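Local structure of crystal protein (Bacillus thuringiensis serovar dakota, 2ZTB) at residues Gln85-Thr99 with Ser159-Gln173. The protein is a proteolytically activated bacterial toxin that recognizes cancer cells and probably permeabilises the target-cell membrane, as related beta-pore-forming toxins do. Residues are numbered along the deposited sequence; the frame is centred on the assembly and turned at random.
Sequences QDTLTNNTNEPFTTT and SVTVTVPAQSRRTIQ. With EDO (1,2-ethanediol), chain G.
Val-164 O is gripped from opposite faces of its carbonyl plane, by Asn-90 ND2 at 2.8 Å and by Phe-96 N at 3.3 Å. With CG anti to the backbone N (chi1 -165°), the buried Asn-90 amide lies across the turn: ND2 also gives a bond to Glu-94 O, while OD1 accepts Thr-92 N from above its plane, closing an Asx turn. One side chain thus ties the turn around Thr-92 to Glu-94 to the end of strand 159-164. Beside it, Val-164 CG1 sits over a face of the Phe-96 ring in a CH-pi contact, 3.7 Å from the centroid, and CG2 of the same valine packs on Asn-90 CB. Leu-88 CD1 carries the apolar filling further, meeting Val-162 CG2 tip to tip at 4.0 Å and Ile-172 CD1 at 3.9 Å; Ile-100 and Ile-102 of strand 96-116 extend this layer. On the outward faces threonines pair: Thr-99 OG1 and Thr-161 OG1 share a hydrogen bond of 2.8 Å, Thr-87 OG1 and Thr-171 OG1 a longer one. Within 159-173, Arg-170 NH1 bonds at 2.6 Å to Thr-163 O, which lies in the guanidinium plane, tying that segment's two strands together; NE bonds to Gln-243 O. Strand 85-90 pairs antiparallel with 168-173, and 96-99 with 159-164, so two connecting turns close one end of the elongated, strand-rich body, an architecture shared with aerolysin-type beta-pore-forming toxins.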
loop_
_atom_site.group_PDB
_atom_site.type_symbol
_atom_site.label_atom_id
_atom_site.label_comp_id
_atom_site.label_asym_id
_atom_site.label_seq_id
_atom_site.Cartn_x
_atom_site.Cartn_y
_atom_site.Cartn_z
ATOM N N GLN A 85 10.609 33.965 0.524
ATOM C CA GLN A 85 11.497 34.967 -0.011
ATOM C C GLN A 85 10.942 36.367 0.229
ATOM O O GLN A 85 9.788 36.649 -0.075
ATOM C CB GLN A 85 11.737 34.731 -1.501
ATOM C CG GLN A 85 12.863 35.571 -2.059
ATOM C CD GLN A 85 13.049 35.403 -3.540
ATOM O OE1 GLN A 85 12.860 36.344 -4.299
ATOM N NE2 GLN A 85 13.443 34.218 -3.963
ATOM N N ASP A 86 11.791 37.236 0.774
ATOM C CA ASP A 86 11.424 38.599 1.115
ATOM C C ASP A 86 12.535 39.546 0.691
ATOM O O ASP A 86 13.719 39.227 0.792
ATOM C CB ASP A 86 11.143 38.727 2.620
ATOM C CG ASP A 86 9.828 38.062 3.031
ATOM O OD1 ASP A 86 8.743 38.589 2.685
ATOM O OD2 ASP A 86 9.868 36.998 3.685
ATOM N N THR A 87 12.141 40.714 0.202
ATOM C CA THR A 87 13.095 41.713 -0.233
ATOM C C THR A 87 12.928 42.957 0.612
ATOM O O THR A 87 11.808 43.427 0.802
ATOM C CB THR A 87 12.918 42.019 -1.731
ATOM O OG1 THR A 87 13.136 40.812 -2.478
ATOM C CG2 THR A 87 13.901 43.090 -2.197
ATOM N N LEU A 88 14.043 43.455 1.152
ATOM C CA LEU A 88 14.077 44.726 1.869
ATOM C C LEU A 88 14.586 45.834 0.947
ATOM O O LEU A 88 15.667 45.720 0.367
ATOM C CB LEU A 88 14.966 44.629 3.120
ATOM C CG LEU A 88 14.543 43.705 4.272
ATOM C CD1 LEU A 88 15.650 43.575 5.318
ATOM C CD2 LEU A 88 13.239 44.185 4.921
ATOM N N THR A 89 13.809 46.903 0.815
ATOM C CA THR A 89 14.207 48.031 -0.029
ATOM C C THR A 89 14.605 49.235 0.826
ATOM O O THR A 89 13.871 49.628 1.737
ATOM C CB THR A 89 13.109 48.399 -1.056
ATOM O OG1 THR A 89 12.795 47.243 -1.848
ATOM C CG2 THR A 89 13.573 49.516 -1.987
ATOM N N ASN A 90 15.786 49.787 0.538
ATOM C CA ASN A 90 16.272 50.997 1.198
ATOM C C ASN A 90 16.221 52.187 0.242
ATOM O O ASN A 90 17.076 52.330 -0.642
ATOM C CB ASN A 90 17.695 50.805 1.746
ATOM C CG ASN A 90 18.099 51.890 2.738
ATOM O OD1 ASN A 90 17.349 52.840 2.986
ATOM N ND2 ASN A 90 19.293 51.748 3.317
ATOM N N ASN A 91 15.205 53.027 0.427
ATOM C CA ASN A 91 14.979 54.184 -0.438
ATOM C C ASN A 91 15.611 55.468 0.090
ATOM O O ASN A 91 15.365 56.543 -0.448
ATOM C CB ASN A 91 13.478 54.379 -0.696
ATOM C CG ASN A 91 12.920 53.369 -1.688
ATOM O OD1 ASN A 91 13.424 53.238 -2.804
ATOM N ND2 ASN A 91 11.874 52.649 -1.283
ATOM N N THR A 92 16.431 55.344 1.133
ATOM C CA THR A 92 17.086 56.493 1.759
ATOM C C THR A 92 18.565 56.578 1.381
ATOM O O THR A 92 19.109 55.667 0.761
ATOM C CB THR A 92 16.948 56.483 3.311
ATOM O OG1 THR A 92 17.817 55.493 3.879
ATOM C CG2 THR A 92 15.500 56.220 3.738
ATOM N N ASN A 93 19.205 57.682 1.760
ATOM C CA ASN A 93 20.621 57.907 1.471
ATOM C C ASN A 93 21.543 57.297 2.529
ATOM O O ASN A 93 22.773 57.321 2.383
ATOM C CB ASN A 93 20.901 59.408 1.317
ATOM C CG ASN A 93 20.050 60.057 0.233
ATOM O OD1 ASN A 93 19.184 59.418 -0.368
ATOM N ND2 ASN A 93 20.296 61.337 -0.019
ATOM N N GLU A 94 20.937 56.764 3.591
ATOM C CA GLU A 94 21.666 56.122 4.684
ATOM C C GLU A 94 21.310 54.633 4.758
ATOM O O GLU A 94 20.139 54.268 4.606
ATOM C CB GLU A 94 21.352 56.794 6.032
ATOM C CG GLU A 94 21.659 58.292 6.113
ATOM C CD GLU A 94 23.138 58.610 6.344
ATOM O OE1 GLU A 94 23.938 57.680 6.602
ATOM O OE2 GLU A 94 23.501 59.810 6.273
ATOM N N PRO A 95 22.322 53.771 4.987
ATOM C CA PRO A 95 22.064 52.365 5.257
ATOM C C PRO A 95 21.254 52.192 6.543
ATOM O O PRO A 95 21.342 53.035 7.443
ATOM C CB PRO A 95 23.474 51.775 5.430
ATOM C CG PRO A 95 24.342 52.934 5.774
ATOM C CD PRO A 95 23.768 54.072 4.999
ATOM N N PHE A 96 20.446 51.134 6.611
ATOM C CA PHE A 96 19.825 50.749 7.874
ATOM C C PHE A 96 19.977 49.246 8.139
ATOM O O PHE A 96 20.080 48.444 7.205
ATOM C CB PHE A 96 18.359 51.219 7.965
ATOM C CG PHE A 96 17.398 50.469 7.069
ATOM C CD1 PHE A 96 16.892 51.071 5.916
ATOM C CD2 PHE A 96 16.970 49.177 7.395
ATOM C CE1 PHE A 96 15.995 50.394 5.088
ATOM C CE2 PHE A 96 16.076 48.485 6.578
ATOM C CZ PHE A 96 15.584 49.094 5.419
ATOM N N THR A 97 20.045 48.875 9.412
ATOM C CA THR A 97 19.986 47.471 9.766
ATOM C C THR A 97 18.696 47.187 10.525
ATOM O O THR A 97 18.223 48.016 11.314
ATOM C CB THR A 97 21.267 46.920 10.494
ATOM O OG1 THR A 97 20.969 46.505 11.836
ATOM C CG2 THR A 97 22.390 47.904 10.469
ATOM N N THR A 98 18.120 46.020 10.246
ATOM C CA THR A 98 16.823 45.654 10.792
ATOM C C THR A 98 16.699 44.141 10.998
ATOM O O THR A 98 17.302 43.352 10.273
ATOM C CB THR A 98 15.669 46.197 9.910
ATOM O OG1 THR A 98 14.429 46.053 10.605
ATOM C CG2 THR A 98 15.593 45.467 8.570
ATOM N N THR A 99 15.932 43.760 12.012
ATOM C CA THR A 99 15.656 42.366 12.286
ATOM C C THR A 99 14.262 42.020 11.762
ATOM O O THR A 99 13.259 42.607 12.171
ATOM C CB THR A 99 15.804 42.030 13.788
ATOM O OG1 THR A 99 17.085 42.478 14.249
ATOM C CG2 THR A 99 15.697 40.530 14.021
ATOM N N SER A 159 14.109 34.506 12.448
ATOM C CA SER A 159 14.500 35.908 12.564
ATOM C C SER A 159 15.896 36.058 11.974
ATOM O O SER A 159 16.708 35.132 12.042
ATOM C CB SER A 159 14.478 36.394 14.016
ATOM O OG SER A 159 15.400 35.682 14.814
ATOM N N VAL A 160 16.152 37.202 11.358
ATOM C CA VAL A 160 17.448 37.489 10.755
ATOM C C VAL A 160 17.707 39.004 10.777
ATOM O O VAL A 160 16.807 39.806 10.536
ATOM C CB VAL A 160 17.590 36.842 9.328
ATOM C CG1 VAL A 160 16.537 37.361 8.363
ATOM C CG2 VAL A 160 18.993 37.020 8.754
ATOM N N THR A 161 18.938 39.377 11.126
ATOM C CA THR A 161 19.345 40.771 11.183
ATOM C C THR A 161 20.139 41.114 9.928
ATOM O O THR A 161 21.136 40.462 9.616
ATOM C CB THR A 161 20.134 41.051 12.477
ATOM O OG1 THR A 161 19.277 40.797 13.598
ATOM C CG2 THR A 161 20.635 42.501 12.542
ATOM N N VAL A 162 19.673 42.122 9.197
ATOM C CA VAL A 162 20.297 42.481 7.921
ATOM C C VAL A 162 20.524 43.985 7.742
ATOM O O VAL A 162 19.692 44.817 8.135
ATOM C CB VAL A 162 19.615 41.754 6.662
ATOM C CG1 VAL A 162 18.284 41.103 7.020
ATOM C CG2 VAL A 162 19.496 42.665 5.435
ATOM N N THR A 163 21.685 44.323 7.189
ATOM C CA THR A 163 22.007 45.702 6.822
ATOM C C THR A 163 21.789 45.862 5.326
ATOM O O THR A 163 22.308 45.077 4.523
ATOM C CB THR A 163 23.471 46.063 7.163
ATOM O OG1 THR A 163 23.725 45.790 8.547
ATOM C CG2 THR A 163 23.759 47.552 6.876
ATOM N N VAL A 164 20.998 46.859 4.950
ATOM C CA VAL A 164 20.826 47.166 3.532
ATOM C C VAL A 164 21.435 48.543 3.237
ATOM O O VAL A 164 21.023 49.552 3.831
ATOM C CB VAL A 164 19.352 46.937 3.001
ATOM C CG1 VAL A 164 18.317 47.615 3.881
ATOM C CG2 VAL A 164 19.212 47.364 1.535
ATOM N N PRO A 165 22.477 48.566 2.377
ATOM C CA PRO A 165 23.186 49.792 2.005
ATOM C C PRO A 165 22.283 50.865 1.388
ATOM O O PRO A 165 21.115 50.597 1.064
ATOM C CB PRO A 165 24.244 49.317 0.996
ATOM C CG PRO A 165 23.902 47.930 0.649
ATOM C CD PRO A 165 23.066 47.370 1.746
ATOM N N ALA A 166 22.861 52.057 1.221
ATOM C CA ALA A 166 22.155 53.290 0.859
ATOM C C ALA A 166 21.012 53.138 -0.149
ATOM O O ALA A 166 19.844 53.222 0.223
ATOM C CB ALA A 166 23.159 54.361 0.401
ATOM N N GLN A 167 21.343 52.913 -1.415
ATOM C CA GLN A 167 20.328 52.943 -2.475
ATOM C C GLN A 167 20.201 51.588 -3.114
ATOM O O GLN A 167 20.607 51.387 -4.262
ATOM C CB GLN A 167 20.650 54.011 -3.536
ATOM C CG GLN A 167 20.383 55.449 -3.096
ATOM C CD GLN A 167 18.910 55.733 -2.801
ATOM O OE1 GLN A 167 18.596 56.483 -1.876
ATOM N NE2 GLN A 167 18.006 55.146 -3.589
ATOM N N SER A 168 19.619 50.660 -2.363
ATOM C CA SER A 168 19.629 49.256 -2.748
ATOM C C SER A 168 18.500 48.443 -2.132
ATOM O O SER A 168 17.805 48.883 -1.209
ATOM C CB SER A 168 20.978 48.629 -2.377
ATOM O OG SER A 168 21.396 49.072 -1.098
ATOM N N ARG A 169 18.324 47.252 -2.688
ATOM C CA ARG A 169 17.453 46.238 -2.129
ATOM C C ARG A 169 18.302 45.029 -1.759
ATOM O O ARG A 169 19.408 44.849 -2.278
ATOM C CB ARG A 169 16.362 45.847 -3.131
ATOM C CG ARG A 169 16.893 45.479 -4.505
ATOM C CD ARG A 169 15.824 45.612 -5.576
ATOM N NE ARG A 169 16.376 45.403 -6.917
ATOM C CZ ARG A 169 16.737 44.214 -7.410
ATOM N NH1 ARG A 169 16.629 43.106 -6.670
ATOM N NH2 ARG A 169 17.222 44.134 -8.646
ATOM N N ARG A 170 17.769 44.200 -0.868
ATOM C CA ARG A 170 18.457 43.004 -0.410
ATOM C C ARG A 170 17.447 41.892 -0.169
ATOM O O ARG A 170 16.515 42.059 0.622
ATOM C CB ARG A 170 19.255 43.316 0.865
ATOM C CG ARG A 170 20.366 42.332 1.131
ATOM C CD ARG A 170 21.477 42.896 2.009
ATOM N NE ARG A 170 22.521 41.883 2.145
ATOM C CZ ARG A 170 23.460 41.860 3.085
ATOM N NH1 ARG A 170 23.530 42.806 4.017
ATOM N NH2 ARG A 170 24.337 40.865 3.087
ATOM N N THR A 171 17.643 40.767 -0.857
ATOM C CA THR A 171 16.749 39.608 -0.776
ATOM C C THR A 171 17.194 38.585 0.286
ATOM O O THR A 171 18.389 38.283 0.424
ATOM C CB THR A 171 16.609 38.909 -2.162
ATOM O OG1 THR A 171 16.106 39.846 -3.115
ATOM C CG2 THR A 171 15.649 37.758 -2.105
ATOM N N ILE A 172 16.215 38.081 1.033
ATOM C CA ILE A 172 16.411 37.039 2.040
ATOM C C ILE A 172 15.522 35.851 1.673
ATOM O O ILE A 172 14.348 36.031 1.372
ATOM C CB ILE A 172 16.049 37.540 3.466
ATOM C CG1 ILE A 172 16.932 38.730 3.870
ATOM C CG2 ILE A 172 16.153 36.420 4.497
ATOM C CD1 ILE A 172 16.254 40.071 3.723
ATOM N N GLN A 173 16.091 34.648 1.678
ATOM C CA GLN A 173 15.325 33.439 1.405
ATOM C C GLN A 173 15.349 32.473 2.568
ATOM O O GLN A 173 16.326 32.406 3.307
ATOM C CB GLN A 173 15.832 32.730 0.137
ATOM C CG GLN A 173 15.961 33.662 -1.087
ATOM C CD GLN A 173 16.724 33.026 -2.235
ATOM O OE1 GLN A 173 17.737 32.362 -2.026
ATOM N NE2 GLN A 173 16.247 33.242 -3.459
HETATM C C1 EDO G . 6.659 36.218 5.345
HETATM O O1 EDO G . 7.915 35.574 5.085
HETATM C C2 EDO G . 5.728 36.000 4.155
HETATM O O2 EDO G . 4.361 36.263 4.508
#